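Local coordinates for lipolytic protein G-D-S-L family (Chitinophaga pinensis, PDB 4Q7Q) that is of unconfirmed function but probably hydrolyses ester bonds, as a possible lipase of the GDSL-like lipase/acylhydrolase family with an SGNH-hydrolase fold, at residues 5-10 with 45-50; 129-134 with 184-189; 156-161 with 177-182. One frame throughout, in Å; residues are numbered along the deposited sequence.

Contact 1 (5-10 with 45-50); sequences ELTWVA and KYINQG
The indole of Trp8 meets Tyr46 obliquely: CE3 of Trp8 lies 3.6 Å from CB of Tyr46, so the contact is with the root of the tyrosine, not its phenol. One face of the indole takes the methyl of Ala10, 3.5 Å above the plane and offset toward the rim, while Phe255 meets the indole edge-to-face. The Tyr46 ring leads away from Trp8, with the backbone N of Asn48 in plane at its edge; its first torsion, 77°, wedges CG between the backbone N and the carbonyl carbon and turns the phenol outward, where OH bonds Asp20.

On the other side of the sheet sit Thr7, Val9 and Ile47. CD1 of Ile47 reaches across to CG2 of Thr7 at 3.6 Å and also touches Val9, whose CG1 lies alongside CG of Gln49. Five backbone bonds join the strands in parallel register, Trp8 beside Tyr46. Both the N and the O of Trp8 bond across: N donates to Lys45 O at 2.9 Å, and O accepts from Ile47 N. At the far end of these segments, Gln49 N donates to Ala10 O, at a bent 137°, and Asn48 OD1 takes the N of Gly50 at 2.8 Å in an Asx turn.

Strand 44-50 forms one border of the five-stranded parallel sheet, and strand 6-12 lies between it and strand 73-77. Leu34 and Leu37 of helix 33-40 pack on Trp8, and the indole NE1 bonds Ser75 of strand 73-77.

Contact 2 (129-134 with 184-189); sequences PMQRND and LTLRNM
Met130, a selenomethionine, crosses Leu184 at about a right angle, SE lying 3.9 Å from CD1 of Leu184, and meets Met189, another selenomethionine, tip to tip through its CE. The bend at chi3 of Met130 (79°) turns that methyl from the leucine toward SE of Met189. The Met189 chain runs alongside the backbone of Gln131 and Asn133: its CE lies 3.4 Å from Gln131 O, and its CB packs on CB of Asn133.

Asn133 ND2 donates to Leu186 O at 3.1 Å, with the oxygen near the amide plane but the nitrogen well above the carbonyl plane. Met189 N reaches the same oxygen from the opposite face, gripping it from two sides. OD1 of Asn133 accepts from Asp134 N, and the two side-chain bonds fix the rotation of the amide. Gln131 OE1 lies over CG of Leu186 and accepts a hydrogen bond from a water that accepts from Leu186 N; Gln131 NE2 bonds Tyr179 O.

The 3-10 turn 186-188 is thus clasped to the loop after strand 123-127. In SGNH hydrolases, loops at the C-terminal strand ends form the active site; Met130 lies near, without touching, Ser14, His238 and Asp235, probably the catalytic triad.

Contact 3 (156-161 with 177-182); sequences TLEEFA and DLYHHP
Tyr179 lays one face of its ring against the first turn of helix 157-171, where CA of Glu158 stands 3.9 Å from the ring centroid, a CH-pi contact. The Glu158 side chain crosses the tyrosine at about a right angle, yet its carboxylate is turned almost parallel to the phenol, the planes 10° apart. CB of Glu158 meets the phenol end, CE2 of Tyr179 touches CG of Leu157, and at the root of the ring CB of Ala161 sits 3.5 Å from CB of Tyr179. With CG of Tyr179 trans to its backbone N (chi1 -169°), the ring runs along the helix surface. Its OH and the N of Glu158 share a water, 2.6 Å from the OH.

The edge of Tyr179, at CD1, points onto the face of the His180 imidazole near its centre, and His180 offers its NE2, in the ring plane, to OE2 of Glu158. That bond is 3.0 Å and nearly straight, at 177°, and meets the anti side of the carboxylate, somewhat out of its plane. ND1 donates to the syn side of Asp177 OD2 at 2.8 Å, a little out of plane, while the backbone N of His180 bonds OD1 in an Asx motif. Held by a carboxylate at each nitrogen, the imidazole has its rotation fixed and probably tends to carry positive charge.

The helix starts with a capping box between Thr156 and Glu159. The type I turn 178-181 follows strand 175-176, a border of the main sheet; Leu178 and His181 touch helix 241-257, and Leu157 packs on Trp83 of helix 80-85.

How the contacts relate
Contact 1 comes first along the chain, joining strand 44-50, at one border of the parallel sheet, to strand 6-12. Contacts 2 and 3 open later, with contact 3 nested inside the loop that contact 2 closes. Their centres lie about 10 Å apart, and they touch: Pro129 O packs against CB of Tyr179 at 3.3 Å, and Leu157 packs on the backbone of Met130. Contact 1 stands well apart, its centre about 26 Å from that of contact 2 and about 24 Å from that of contact 3. One contact therefore pairs two strands of the sheet, while the other two knit together the loops that follow strands 123-127 and 175-176 and the start of helix 157-171.

Contact 1 (5-10 with 45-50)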
loop_
_atom_site.group_PDB
_atom_site.type_symbol
_atom_site.label_atom_id
_atom_site.label_comp_id
_atom_site.label_asym_id
_atom_site.label_seq_id
_atom_site.Cartn_x
_atom_site.Cartn_y
_atom_site.Cartn_z
ATOM N N GLU A 5 3.697 9.389 25.114
ATOM C CA GLU A 5 2.807 8.429 24.465
ATOM C C GLU A 5 1.852 9.094 23.490
ATOM O O GLU A 5 1.163 10.055 23.836
ATOM C CB GLU A 5 2.009 7.620 25.491
ATOM C CG GLU A 5 0.937 6.743 24.850
ATOM C CD GLU A 5 0.148 5.932 25.860
ATOM O OE1 GLU A 5 0.777 5.224 26.674
ATOM O OE2 GLU A 5 -1.101 6.005 25.839
ATOM N N LEU A 6 1.830 8.581 22.263
ATOM C CA LEU A 6 0.911 9.065 21.247
ATOM C C LEU A 6 0.170 7.898 20.611
ATOM O O LEU A 6 0.773 6.886 20.245
ATOM C CB LEU A 6 1.662 9.845 20.163
ATOM C CG LEU A 6 2.392 11.114 20.599
ATOM C CD1 LEU A 6 3.212 11.670 19.443
ATOM C CD2 LEU A 6 1.404 12.152 21.124
ATOM N N THR A 7 -1.142 8.044 20.484
ATOM C CA THR A 7 -1.957 7.052 19.807
ATOM C C THR A 7 -1.945 7.347 18.310
ATOM O O THR A 7 -2.255 8.460 17.884
ATOM C CB THR A 7 -3.401 7.043 20.340
ATOM O OG1 THR A 7 -3.402 6.634 21.717
ATOM C CG2 THR A 7 -4.267 6.087 19.533
ATOM N N TRP A 8 -1.572 6.342 17.527
ATOM C CA TRP A 8 -1.437 6.467 16.084
ATOM C C TRP A 8 -2.376 5.496 15.390
ATOM O O TRP A 8 -2.208 4.283 15.505
ATOM C CB TRP A 8 0.010 6.166 15.680
ATOM C CG TRP A 8 0.228 5.845 14.220
ATOM C CD1 TRP A 8 -0.408 6.399 13.140
ATOM C CD2 TRP A 8 1.138 4.875 13.695
ATOM N NE1 TRP A 8 0.070 5.843 11.976
ATOM C CE2 TRP A 8 1.014 4.898 12.292
ATOM C CE3 TRP A 8 2.050 3.986 14.276
ATOM C CZ2 TRP A 8 1.765 4.067 11.461
ATOM C CZ3 TRP A 8 2.797 3.165 13.453
ATOM C CH2 TRP A 8 2.654 3.215 12.059
ATOM N N VAL A 9 -3.357 6.037 14.675
ATOM C CA VAL A 9 -4.270 5.229 13.877
ATOM C C VAL A 9 -3.719 5.113 12.461
ATOM O O VAL A 9 -3.521 6.123 11.773
ATOM C CB VAL A 9 -5.693 5.827 13.853
ATOM C CG1 VAL A 9 -6.582 5.088 12.865
ATOM C CG2 VAL A 9 -6.295 5.782 15.243
ATOM N N ALA A 10 -3.430 3.882 12.046
ATOM C CA ALA A 10 -2.913 3.624 10.712
ATOM C C ALA A 10 -4.044 3.129 9.825
ATOM O O ALA A 10 -4.484 1.992 9.950
ATOM C CB ALA A 10 -1.787 2.595 10.768
ATOM N N LYS A 45 1.960 4.416 19.604
ATOM C CA LYS A 45 1.150 3.238 19.873
ATOM C C LYS A 45 0.141 3.037 18.757
ATOM O O LYS A 45 -0.853 3.765 18.673
ATOM C CB LYS A 45 0.423 3.407 21.204
ATOM C CG LYS A 45 1.353 3.733 22.355
ATOM C CD LYS A 45 2.306 2.581 22.654
ATOM C CE LYS A 45 3.193 2.909 23.843
ATOM N NZ LYS A 45 3.987 1.726 24.263
ATOM N N TYR A 46 0.389 2.049 17.905
ATOM C CA TYR A 46 -0.430 1.891 16.709
ATOM C C TYR A 46 -1.786 1.252 16.941
ATOM O O TYR A 46 -1.968 0.403 17.821
ATOM C CB TYR A 46 0.323 1.169 15.578
ATOM C CG TYR A 46 0.467 -0.339 15.708
ATOM C CD1 TYR A 46 -0.598 -1.198 15.425
ATOM C CD2 TYR A 46 1.687 -0.910 16.050
ATOM C CE1 TYR A 46 -0.464 -2.576 15.534
ATOM C CE2 TYR A 46 1.837 -2.290 16.140
ATOM C CZ TYR A 46 0.757 -3.116 15.890
ATOM O OH TYR A 46 0.919 -4.485 15.980
ATOM N N ILE A 47 -2.735 1.690 16.126
ATOM C CA ILE A 47 -4.014 1.028 15.992
ATOM C C ILE A 47 -4.132 0.665 14.525
ATOM O O ILE A 47 -4.019 1.526 13.652
ATOM C CB ILE A 47 -5.153 1.953 16.416
ATOM C CG1 ILE A 47 -5.082 2.166 17.926
ATOM C CG2 ILE A 47 -6.501 1.373 16.015
ATOM C CD1 ILE A 47 -6.067 3.170 18.439
ATOM N N ASN A 48 -4.336 -0.617 14.258
ATOM C CA ASN A 48 -4.390 -1.117 12.897
ATOM C C ASN A 48 -5.776 -0.937 12.280
ATOM O O ASN A 48 -6.705 -1.701 12.559
ATOM C CB ASN A 48 -3.974 -2.590 12.874
ATOM C CG ASN A 48 -3.785 -3.129 11.473
ATOM O OD1 ASN A 48 -4.452 -2.698 10.529
ATOM N ND2 ASN A 48 -2.877 -4.088 11.326
ATOM N N GLN A 49 -5.906 0.090 11.450
ATOM C CA GLN A 49 -7.125 0.313 10.683
ATOM C C GLN A 49 -6.863 0.034 9.202
ATOM O O GLN A 49 -7.326 0.747 8.306
ATOM C CB GLN A 49 -7.695 1.713 10.933
ATOM C CG GLN A 49 -8.482 1.805 12.234
ATOM C CD GLN A 49 -9.901 1.295 12.082
ATOM O OE1 GLN A 49 -10.301 0.835 11.007
ATOM N NE2 GLN A 49 -10.683 1.398 13.155
ATOM N N GLY A 50 -6.100 -1.027 8.958
ATOM C CA GLY A 50 -5.898 -1.536 7.619
ATOM C C GLY A 50 -6.994 -2.533 7.330
ATOM O O GLY A 50 -7.280 -3.420 8.147
#

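Contact 2 (129-134 with 184-189)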
loop_
_atom_site.group_PDB
_atom_site.type_symbol
_atom_site.label_atom_id
_atom_site.label_comp_id
_atom_site.label_asym_id
_atom_site.label_seq_id
_atom_site.Cartn_x
_atom_site.Cartn_y
_atom_site.Cartn_z
ATOM N N PRO A 129 0.964 5.108 -2.751
ATOM C CA PRO A 129 1.131 3.680 -3.020
ATOM C C PRO A 129 2.558 3.353 -3.441
ATOM O O PRO A 129 3.235 4.148 -4.097
ATOM C CB PRO A 129 0.174 3.428 -4.190
ATOM C CG PRO A 129 -0.862 4.480 -4.068
ATOM C CD PRO A 129 -0.148 5.695 -3.518
HETATM N N MSE A 130 3.018 2.180 -3.034
HETATM C CA MSE A 130 4.285 1.663 -3.512
HETATM C C MSE A 130 4.089 1.115 -4.918
HETATM O O MSE A 130 2.998 0.684 -5.281
HETATM C CB MSE A 130 4.764 0.548 -2.583
HETATM C CG MSE A 130 6.187 0.088 -2.857
HETATM SE SE MSE A 130 6.940 -1.065 -1.464
HETATM C CE MSE A 130 6.064 -2.726 -1.982
ATOM N N GLN A 131 5.149 1.118 -5.717
ATOM C CA GLN A 131 5.091 0.392 -6.976
ATOM C C GLN A 131 4.838 -1.085 -6.693
ATOM O O GLN A 131 5.072 -1.583 -5.582
ATOM C CB GLN A 131 6.361 0.611 -7.793
ATOM C CG GLN A 131 6.496 2.059 -8.229
ATOM C CD GLN A 131 7.664 2.307 -9.151
ATOM O OE1 GLN A 131 7.819 1.642 -10.180
ATOM N NE2 GLN A 131 8.484 3.286 -8.801
ATOM N N ARG A 132 4.312 -1.777 -7.687
ATOM C CA ARG A 132 3.977 -3.181 -7.521
ATOM C C ARG A 132 4.287 -3.930 -8.795
ATOM O O ARG A 132 4.043 -3.431 -9.899
ATOM C CB ARG A 132 2.493 -3.335 -7.169
ATOM C CG ARG A 132 1.546 -2.546 -8.052
ATOM C CD ARG A 132 0.117 -2.588 -7.544
ATOM N NE ARG A 132 -0.518 -3.885 -7.762
ATOM C CZ ARG A 132 -1.743 -4.192 -7.352
ATOM N NH1 ARG A 132 -2.466 -3.295 -6.681
ATOM N NH2 ARG A 132 -2.246 -5.392 -7.610
ATOM N N ASN A 133 4.860 -5.119 -8.659
ATOM C CA ASN A 133 5.031 -5.950 -9.837
ATOM C C ASN A 133 3.858 -6.912 -9.958
ATOM O O ASN A 133 2.852 -6.733 -9.269
ATOM C CB ASN A 133 6.387 -6.655 -9.854
ATOM C CG ASN A 133 6.982 -6.689 -11.238
ATOM O OD1 ASN A 133 6.285 -6.985 -12.203
ATOM N ND2 ASN A 133 8.264 -6.354 -11.354
ATOM N N ASP A 134 3.964 -7.901 -10.843
ATOM C CA ASP A 134 2.890 -8.879 -11.000
ATOM C C ASP A 134 2.583 -9.500 -9.645
ATOM O O ASP A 134 3.474 -10.010 -8.968
ATOM C CB ASP A 134 3.309 -9.991 -11.964
ATOM C CG ASP A 134 3.338 -9.549 -13.413
ATOM O OD1 ASP A 134 3.117 -8.358 -13.713
ATOM O OD2 ASP A 134 3.589 -10.421 -14.262
ATOM N N LEU A 184 12.601 1.665 -3.842
ATOM C CA LEU A 184 11.394 0.872 -4.060
ATOM C C LEU A 184 11.039 0.733 -5.542
ATOM O O LEU A 184 10.004 1.204 -5.999
ATOM C CB LEU A 184 10.233 1.446 -3.236
ATOM C CG LEU A 184 10.492 1.490 -1.724
ATOM C CD1 LEU A 184 9.290 2.047 -0.968
ATOM C CD2 LEU A 184 10.865 0.102 -1.206
ATOM N N THR A 185 11.911 0.066 -6.288
ATOM C CA THR A 185 11.765 -0.033 -7.736
ATOM C C THR A 185 11.172 -1.365 -8.192
ATOM O O THR A 185 11.282 -2.372 -7.495
ATOM C CB THR A 185 13.117 0.167 -8.417
ATOM O OG1 THR A 185 14.054 -0.770 -7.874
ATOM C CG2 THR A 185 13.619 1.574 -8.156
ATOM N N LEU A 186 10.537 -1.361 -9.364
ATOM C CA LEU A 186 9.935 -2.576 -9.917
ATOM C C LEU A 186 10.889 -3.761 -10.004
ATOM O O LEU A 186 10.503 -4.899 -9.722
ATOM C CB LEU A 186 9.351 -2.310 -11.301
ATOM C CG LEU A 186 7.968 -1.678 -11.316
ATOM C CD1 LEU A 186 7.542 -1.415 -12.754
ATOM C CD2 LEU A 186 6.981 -2.581 -10.603
ATOM N N ARG A 187 12.129 -3.493 -10.406
ATOM C CA ARG A 187 13.106 -4.554 -10.585
ATOM C C ARG A 187 13.430 -5.252 -9.267
ATOM O O ARG A 187 13.941 -6.372 -9.262
ATOM C CB ARG A 187 14.386 -4.008 -11.230
ATOM C CG ARG A 187 15.236 -3.136 -10.309
ATOM C CD ARG A 187 16.407 -2.492 -11.054
ATOM N NE ARG A 187 15.973 -1.331 -11.828
ATOM C CZ ARG A 187 16.007 -0.077 -11.385
ATOM N NH1 ARG A 187 16.474 0.190 -10.171
ATOM N NH2 ARG A 187 15.583 0.914 -12.159
ATOM N N ASN A 188 13.125 -4.597 -8.150
ATOM C CA ASN A 188 13.449 -5.148 -6.839
ATOM C C ASN A 188 12.258 -5.713 -6.093
ATOM O O ASN A 188 12.383 -6.089 -4.936
ATOM C CB ASN A 188 14.157 -4.103 -5.976
ATOM C CG ASN A 188 15.611 -3.954 -6.336
ATOM O OD1 ASN A 188 16.276 -4.932 -6.667
ATOM N ND2 ASN A 188 16.114 -2.728 -6.284
HETATM N N MSE A 189 11.098 -5.770 -6.739
HETATM C CA MSE A 189 9.918 -6.314 -6.075
HETATM C C MSE A 189 10.047 -7.813 -5.811
HETATM O O MSE A 189 9.807 -8.270 -4.696
HETATM C CB MSE A 189 8.657 -6.005 -6.879
HETATM C CG MSE A 189 8.371 -4.521 -6.974
HETATM SE SE MSE A 189 7.928 -3.785 -5.229
HETATM C CE MSE A 189 8.449 -1.919 -5.507
HETATM O O HOH W 1 7.707 2.295 -5.073
HETATM O O HOH W 2 10.534 1.134 -10.878
#

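Contact 3 (156-161 with 177-182)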
loop_
_atom_site.group_PDB
_atom_site.type_symbol
_atom_site.label_atom_id
_atom_site.label_comp_id
_atom_site.label_asym_id
_atom_site.label_seq_id
_atom_site.Cartn_x
_atom_site.Cartn_y
_atom_site.Cartn_z
ATOM N N THR A 156 -2.238 5.089 -14.831
ATOM C CA THR A 156 -1.037 4.541 -14.208
ATOM C C THR A 156 -1.166 4.636 -12.702
ATOM O O THR A 156 -1.889 5.485 -12.182
ATOM C CB THR A 156 0.224 5.322 -14.590
ATOM O OG1 THR A 156 0.129 6.647 -14.058
ATOM C CG2 THR A 156 0.400 5.376 -16.105
ATOM N N LEU A 157 -0.445 3.781 -11.995
ATOM C CA LEU A 157 -0.428 3.845 -10.541
ATOM C C LEU A 157 0.214 5.158 -10.107
ATOM O O LEU A 157 -0.162 5.740 -9.077
ATOM C CB LEU A 157 0.319 2.644 -9.951
ATOM C CG LEU A 157 0.365 2.544 -8.423
ATOM C CD1 LEU A 157 -1.041 2.534 -7.809
ATOM C CD2 LEU A 157 1.129 1.291 -8.036
ATOM N N GLU A 158 1.152 5.649 -10.912
ATOM C CA GLU A 158 1.795 6.915 -10.602
ATOM C C GLU A 158 0.791 8.062 -10.470
ATOM O O GLU A 158 0.990 8.968 -9.660
ATOM C CB GLU A 158 2.867 7.262 -11.635
ATOM C CG GLU A 158 3.637 8.504 -11.245
ATOM C CD GLU A 158 4.720 8.885 -12.229
ATOM O OE1 GLU A 158 4.683 8.414 -13.385
ATOM O OE2 GLU A 158 5.614 9.660 -11.837
ATOM N N GLU A 159 -0.287 8.025 -11.255
ATOM C CA GLU A 159 -1.317 9.059 -11.137
ATOM C C GLU A 159 -1.934 9.086 -9.747
ATOM O O GLU A 159 -2.303 10.149 -9.239
ATOM C CB GLU A 159 -2.425 8.841 -12.149
ATOM C CG GLU A 159 -2.017 9.102 -13.564
ATOM C CD GLU A 159 -3.156 8.824 -14.510
ATOM O OE1 GLU A 159 -4.177 9.540 -14.435
ATOM O OE2 GLU A 159 -3.040 7.877 -15.304
ATOM N N PHE A 160 -2.062 7.908 -9.147
ATOM C CA PHE A 160 -2.598 7.785 -7.793
ATOM C C PHE A 160 -1.619 8.367 -6.778
ATOM O O PHE A 160 -2.014 9.089 -5.864
ATOM C CB PHE A 160 -2.948 6.321 -7.490
ATOM C CG PHE A 160 -4.127 5.819 -8.268
ATOM C CD1 PHE A 160 -4.018 5.555 -9.629
ATOM C CD2 PHE A 160 -5.360 5.635 -7.655
ATOM C CE1 PHE A 160 -5.112 5.111 -10.359
ATOM C CE2 PHE A 160 -6.453 5.195 -8.377
ATOM C CZ PHE A 160 -6.330 4.929 -9.726
ATOM N N ALA A 161 -0.338 8.059 -6.938
ATOM C CA ALA A 161 0.679 8.658 -6.085
ATOM C C ALA A 161 0.664 10.177 -6.227
ATOM O O ALA A 161 0.771 10.905 -5.239
ATOM C CB ALA A 161 2.045 8.106 -6.424
ATOM N N ASP A 177 6.455 9.535 0.250
ATOM C CA ASP A 177 6.364 9.165 -1.163
ATOM C C ASP A 177 7.061 7.834 -1.412
ATOM O O ASP A 177 8.238 7.799 -1.776
ATOM C CB ASP A 177 6.963 10.251 -2.058
ATOM C CG ASP A 177 6.585 10.086 -3.524
ATOM O OD1 ASP A 177 6.034 9.031 -3.891
ATOM O OD2 ASP A 177 6.842 11.024 -4.315
ATOM N N LEU A 178 6.339 6.738 -1.218
ATOM C CA LEU A 178 6.899 5.426 -1.528
ATOM C C LEU A 178 7.041 5.200 -3.032
ATOM O O LEU A 178 7.968 4.526 -3.473
ATOM C CB LEU A 178 6.060 4.301 -0.925
ATOM C CG LEU A 178 5.858 4.353 0.590
ATOM C CD1 LEU A 178 4.989 3.192 1.011
ATOM C CD2 LEU A 178 7.204 4.338 1.312
ATOM N N TYR A 179 6.114 5.750 -3.812
ATOM C CA TYR A 179 6.121 5.517 -5.250
ATOM C C TYR A 179 7.454 5.942 -5.859
ATOM O O TYR A 179 8.036 5.221 -6.671
ATOM C CB TYR A 179 4.966 6.238 -5.965
ATOM C CG TYR A 179 4.858 5.746 -7.385
ATOM C CD1 TYR A 179 5.701 6.244 -8.370
ATOM C CD2 TYR A 179 3.967 4.738 -7.731
ATOM C CE1 TYR A 179 5.663 5.773 -9.650
ATOM C CE2 TYR A 179 3.912 4.262 -9.038
ATOM C CZ TYR A 179 4.766 4.790 -9.987
ATOM O OH TYR A 179 4.751 4.330 -11.278
ATOM N N HIS A 180 7.941 7.111 -5.456
ATOM C CA HIS A 180 9.185 7.632 -6.011
ATOM C C HIS A 180 10.407 7.382 -5.132
ATOM O O HIS A 180 11.475 7.944 -5.371
ATOM C CB HIS A 180 9.045 9.123 -6.338
ATOM C CG HIS A 180 7.946 9.424 -7.314
ATOM N ND1 HIS A 180 6.726 9.936 -6.927
ATOM C CD2 HIS A 180 7.887 9.283 -8.658
ATOM C CE1 HIS A 180 5.960 10.097 -7.993
ATOM N NE2 HIS A 180 6.640 9.709 -9.056
ATOM N N HIS A 181 10.255 6.531 -4.124
ATOM C CA HIS A 181 11.372 6.176 -3.260
ATOM C C HIS A 181 12.463 5.480 -4.078
ATOM O O HIS A 181 12.191 4.506 -4.766
ATOM C CB HIS A 181 10.882 5.266 -2.132
ATOM C CG HIS A 181 11.856 5.115 -1.005
ATOM N ND1 HIS A 181 13.096 4.540 -1.164
ATOM C CD2 HIS A 181 11.762 5.462 0.300
ATOM C CE1 HIS A 181 13.733 4.549 -0.004
ATOM N NE2 HIS A 181 12.945 5.099 0.899
ATOM N N PRO A 182 13.702 5.988 -4.011
ATOM C CA PRO A 182 14.760 5.441 -4.871
ATOM C C PRO A 182 15.071 3.955 -4.638
ATOM O O PRO A 182 15.652 3.314 -5.519
ATOM C CB PRO A 182 15.978 6.319 -4.543
ATOM C CG PRO A 182 15.663 6.942 -3.219
ATOM C CD PRO A 182 14.178 7.105 -3.179
HETATM O O HOH W 3 2.665 3.661 -12.610
#